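Local coordinates for TqaA (Penicillium aethiopicum, PDB 5DLK), which is a fungal nonribosomal peptide synthetase, whose terminal condensation-like domain, the part modelled here, probably closes the finished peptide into a macrocycle, at residues V121-P132 and F159-H169. Sequence-based numbering, arbitrary orientation.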
loop_
_atom_site.group_PDB
_atom_site.type_symbol
_atom_site.label_atom_id
_atom_site.label_comp_id
_atom_site.label_asym_id
_atom_site.label_seq_id
_atom_site.Cartn_x
_atom_site.Cartn_y
_atom_site.Cartn_z
ATOM N N VAL A 121 18.380 -9.034 16.091
ATOM C CA VAL A 121 18.531 -9.501 14.713
ATOM C C VAL A 121 18.709 -11.013 14.649
ATOM O O VAL A 121 19.473 -11.580 15.423
ATOM C CB VAL A 121 19.727 -8.810 14.034
ATOM C CG1 VAL A 121 19.945 -9.341 12.635
ATOM C CG2 VAL A 121 19.514 -7.291 14.024
ATOM N N ARG A 122 17.986 -11.675 13.751
ATOM C CA ARG A 122 18.223 -13.088 13.500
ATOM C C ARG A 122 19.459 -13.180 12.606
ATOM O O ARG A 122 19.546 -12.528 11.560
ATOM C CB ARG A 122 16.998 -13.750 12.858
ATOM C CG ARG A 122 17.198 -15.187 12.430
ATOM C CD ARG A 122 15.915 -15.815 11.883
ATOM N NE ARG A 122 15.507 -15.217 10.605
ATOM C CZ ARG A 122 14.528 -15.693 9.840
ATOM N NH1 ARG A 122 13.856 -16.774 10.217
ATOM N NH2 ARG A 122 14.228 -15.089 8.691
ATOM N N GLU A 123 20.445 -13.962 13.028
ATOM C CA GLU A 123 21.719 -13.962 12.322
ATOM C C GLU A 123 22.107 -15.372 11.941
ATOM O O GLU A 123 21.911 -16.302 12.722
ATOM C CB GLU A 123 22.826 -13.331 13.175
ATOM C CG GLU A 123 22.506 -11.935 13.653
ATOM C CD GLU A 123 23.707 -11.020 13.626
ATOM O OE1 GLU A 123 24.667 -11.305 12.880
ATOM O OE2 GLU A 123 23.680 -10.004 14.349
ATOM N N VAL A 124 22.632 -15.512 10.730
ATOM C CA VAL A 124 23.105 -16.793 10.235
ATOM C C VAL A 124 24.537 -16.649 9.734
ATOM O O VAL A 124 24.833 -15.762 8.941
ATOM C CB VAL A 124 22.225 -17.330 9.082
ATOM C CG1 VAL A 124 22.776 -18.643 8.565
ATOM C CG2 VAL A 124 20.772 -17.489 9.530
ATOM N N GLN A 125 25.431 -17.517 10.207
ATOM C CA GLN A 125 26.757 -17.623 9.607
ATOM C C GLN A 125 26.751 -18.885 8.766
ATOM O O GLN A 125 26.581 -19.975 9.297
ATOM C CB GLN A 125 27.867 -17.661 10.677
ATOM C CG GLN A 125 28.012 -16.366 11.475
ATOM C CD GLN A 125 27.020 -16.252 12.641
ATOM O OE1 GLN A 125 26.934 -17.146 13.489
ATOM N NE2 GLN A 125 26.267 -15.146 12.683
ATOM N N CYS A 126 26.882 -18.730 7.449
ATOM C CA CYS A 126 26.714 -19.841 6.526
ATOM C C CYS A 126 27.943 -20.728 6.478
ATOM O O CYS A 126 29.035 -20.291 6.842
ATOM C CB CYS A 126 26.442 -19.346 5.118
ATOM S SG CYS A 126 24.935 -18.377 4.946
ATOM N N TRP A 127 27.748 -21.953 6.011
ATOM C CA TRP A 127 28.868 -22.819 5.627
ATOM C C TRP A 127 29.650 -22.169 4.493
ATOM O O TRP A 127 29.076 -21.445 3.680
ATOM C CB TRP A 127 28.378 -24.177 5.160
ATOM C CG TRP A 127 27.860 -25.099 6.200
ATOM C CD1 TRP A 127 28.449 -25.420 7.389
ATOM C CD2 TRP A 127 26.676 -25.892 6.111
ATOM N NE1 TRP A 127 27.688 -26.345 8.055
ATOM C CE2 TRP A 127 26.598 -26.660 7.284
ATOM C CE3 TRP A 127 25.662 -26.015 5.156
ATOM C CZ2 TRP A 127 25.542 -27.525 7.539
ATOM C CZ3 TRP A 127 24.630 -26.885 5.400
ATOM C CH2 TRP A 127 24.574 -27.631 6.581
ATOM N N PRO A 128 30.961 -22.441 4.408
ATOM C CA PRO A 128 31.686 -22.032 3.196
ATOM C C PRO A 128 31.009 -22.548 1.911
ATOM O O PRO A 128 30.581 -23.709 1.834
ATOM C CB PRO A 128 33.087 -22.657 3.384
ATOM C CG PRO A 128 32.987 -23.562 4.577
ATOM C CD PRO A 128 31.840 -23.076 5.407
ATOM N N GLY A 129 30.888 -21.666 0.920
ATOM C CA GLY A 129 30.232 -22.007 -0.332
ATOM C C GLY A 129 28.709 -21.925 -0.329
ATOM O O GLY A 129 28.079 -22.054 -1.365
ATOM N N GLU A 130 28.106 -21.730 0.835
ATOM C CA GLU A 130 26.648 -21.698 0.936
ATOM C C GLU A 130 26.157 -20.288 0.590
ATOM O O GLU A 130 26.684 -19.309 1.101
ATOM C CB GLU A 130 26.208 -22.129 2.342
ATOM C CG GLU A 130 24.718 -22.006 2.661
ATOM C CD GLU A 130 24.368 -22.558 4.049
ATOM O OE1 GLU A 130 25.052 -22.200 5.039
ATOM O OE2 GLU A 130 23.398 -23.344 4.155
ATOM N N ASP A 131 25.163 -20.178 -0.286
ATOM C CA ASP A 131 24.720 -18.855 -0.726
ATOM C C ASP A 131 23.732 -18.227 0.259
ATOM O O ASP A 131 22.686 -18.806 0.554
ATOM C CB ASP A 131 24.088 -18.918 -2.115
ATOM C CG ASP A 131 23.469 -17.589 -2.526
ATOM O OD1 ASP A 131 24.214 -16.674 -2.929
ATOM O OD2 ASP A 131 22.236 -17.449 -2.415
ATOM N N PRO A 132 24.062 -17.030 0.756
ATOM C CA PRO A 132 23.255 -16.375 1.788
ATOM C C PRO A 132 21.818 -16.113 1.326
ATOM O O PRO A 132 20.909 -16.230 2.133
ATOM C CB PRO A 132 23.989 -15.053 2.031
ATOM C CG PRO A 132 25.329 -15.228 1.435
ATOM C CD PRO A 132 25.185 -16.189 0.316
ATOM N N PHE A 159 14.448 -8.243 11.583
ATOM C CA PHE A 159 15.617 -8.171 10.715
ATOM C C PHE A 159 16.409 -9.461 10.748
ATOM O O PHE A 159 16.478 -10.125 11.785
ATOM C CB PHE A 159 16.547 -7.027 11.140
ATOM C CG PHE A 159 15.904 -5.675 11.135
ATOM C CD1 PHE A 159 15.135 -5.251 12.200
ATOM C CD2 PHE A 159 16.088 -4.826 10.057
ATOM C CE1 PHE A 159 14.535 -3.979 12.199
ATOM C CE2 PHE A 159 15.493 -3.554 10.038
ATOM C CZ PHE A 159 14.720 -3.136 11.113
ATOM N N THR A 160 16.989 -9.798 9.600
ATOM C CA THR A 160 17.805 -11.006 9.452
ATOM C C THR A 160 19.106 -10.603 8.783
ATOM O O THR A 160 19.118 -9.790 7.873
ATOM C CB THR A 160 17.096 -12.101 8.613
ATOM O OG1 THR A 160 15.838 -12.444 9.212
ATOM C CG2 THR A 160 17.949 -13.365 8.543
ATOM N N LEU A 161 20.212 -11.183 9.238
ATOM C CA LEU A 161 21.518 -10.882 8.674
ATOM C C LEU A 161 22.214 -12.204 8.397
ATOM O O LEU A 161 22.487 -12.956 9.331
ATOM C CB LEU A 161 22.331 -10.031 9.654
ATOM C CG LEU A 161 23.590 -9.333 9.167
ATOM C CD1 LEU A 161 23.273 -8.527 7.923
ATOM C CD2 LEU A 161 24.109 -8.422 10.272
ATOM N N VAL A 162 22.444 -12.505 7.120
ATOM C CA VAL A 162 22.988 -13.805 6.721
ATOM C C VAL A 162 24.351 -13.595 6.071
ATOM O O VAL A 162 24.460 -12.905 5.062
ATOM C CB VAL A 162 22.029 -14.548 5.763
ATOM C CG1 VAL A 162 22.601 -15.886 5.347
ATOM C CG2 VAL A 162 20.678 -14.760 6.435
ATOM N N SER A 163 25.393 -14.196 6.653
ATOM C CA SER A 163 26.769 -13.879 6.275
ATOM C C SER A 163 27.559 -15.075 5.748
ATOM O O SER A 163 27.443 -16.179 6.266
ATOM C CB SER A 163 27.536 -13.313 7.483
ATOM O OG SER A 163 26.941 -12.125 7.957
ATOM N N CYS A 164 28.367 -14.832 4.725
ATOM C CA CYS A 164 29.428 -15.764 4.349
ATOM C C CYS A 164 30.592 -15.607 5.325
ATOM O O CYS A 164 30.799 -14.518 5.862
ATOM C CB CYS A 164 29.908 -15.501 2.925
ATOM S SG CYS A 164 28.663 -15.726 1.649
ATOM N N PRO A 165 31.370 -16.688 5.540
ATOM C CA PRO A 165 32.506 -16.721 6.473
ATOM C C PRO A 165 33.392 -15.462 6.555
ATOM O O PRO A 165 33.796 -15.098 7.661
ATOM C CB PRO A 165 33.311 -17.911 5.957
ATOM C CG PRO A 165 32.254 -18.873 5.561
ATOM C CD PRO A 165 31.121 -18.022 4.969
ATOM N N GLY A 166 33.693 -14.801 5.447
ATOM C CA GLY A 166 34.482 -13.578 5.554
ATOM C C GLY A 166 33.738 -12.288 5.917
ATOM O O GLY A 166 34.360 -11.234 6.078
ATOM N N ASN A 167 32.413 -12.360 6.054
ATOM C CA ASN A 167 31.565 -11.167 6.222
ATOM C C ASN A 167 31.772 -10.127 5.119
ATOM O O ASN A 167 31.560 -8.932 5.337
ATOM C CB ASN A 167 31.795 -10.504 7.589
ATOM C CG ASN A 167 31.198 -11.299 8.732
ATOM O OD1 ASN A 167 30.300 -12.112 8.531
ATOM N ND2 ASN A 167 31.700 -11.071 9.939
ATOM N N GLU A 168 32.173 -10.579 3.933
ATOM C CA GLU A 168 32.327 -9.679 2.792
ATOM C C GLU A 168 31.268 -9.970 1.720
ATOM O O GLU A 168 31.273 -9.384 0.635
ATOM C CB GLU A 168 33.739 -9.792 2.216
ATOM C CG GLU A 168 34.811 -9.545 3.277
ATOM C CD GLU A 168 36.228 -9.493 2.718
ATOM O OE1 GLU A 168 36.487 -10.127 1.670
ATOM O OE2 GLU A 168 37.079 -8.812 3.338
ATOM N N HIS A 169 30.378 -10.900 2.047
ATOM C CA HIS A 169 29.175 -11.186 1.265
ATOM C C HIS A 169 28.076 -11.486 2.276
ATOM O O HIS A 169 28.108 -12.507 2.968
ATOM C CB HIS A 169 29.383 -12.355 0.304
ATOM C CG HIS A 169 28.167 -12.712 -0.499
ATOM N ND1 HIS A 169 28.186 -13.683 -1.477
ATOM C CD2 HIS A 169 26.898 -12.239 -0.464
ATOM C CE1 HIS A 169 26.981 -13.793 -2.010
ATOM N NE2 HIS A 169 26.180 -12.930 -1.411
HETATM O O HOH W 1 25.341 -12.849 10.311
HETATM O O HOH W 2 23.679 -14.010 -1.826
#
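Arg122 reaches across to Thr160 and holds OG1 side-on with two nitrogens: NE and NH2 each lie 3.1 Å from it, with OG1 close to the guanidinium plane. CG set anti to the backbone N (chi1 174°) and a bend at chi3 (68°) bring the NE/NH2 edge of the group to that oxygen. On the same face Val124 and Val162 lie side by side, Val124 CB 4.0 Å from Val162 CG2. Val162 CG1 meets Cys126 SG at 3.4 Å and also touches Pro132, whose CG sits over one face of the His169 ring, 3.9 Å from its centroid, in a CH-pi contact. On the other face Glu123 runs alongside Leu161. Between the two faces five backbone hydrogen bonds, from Arg122 N to Phe159 O (2.9 Å) through Cys126 N to Ser163 O (2.9 Å), tie the parallel strands, 9° apart. A water joins Asp131 OD1 to His169 NE2, while Asp131, the N-cap, spends OD2 on Glu134 N. Helix 132-144 connects the strands in a beta-alpha-beta crossover and covers the Arg122 face; Glu123 OE2 forms a salt bridge to Arg85 NE of helix 81-94. Held by Thr160 OG1 and, through NH2, by a salt bridge to Asp144, the Arg122 guanidinium is restricted in rotation, its charge probably balanced by that carboxylate.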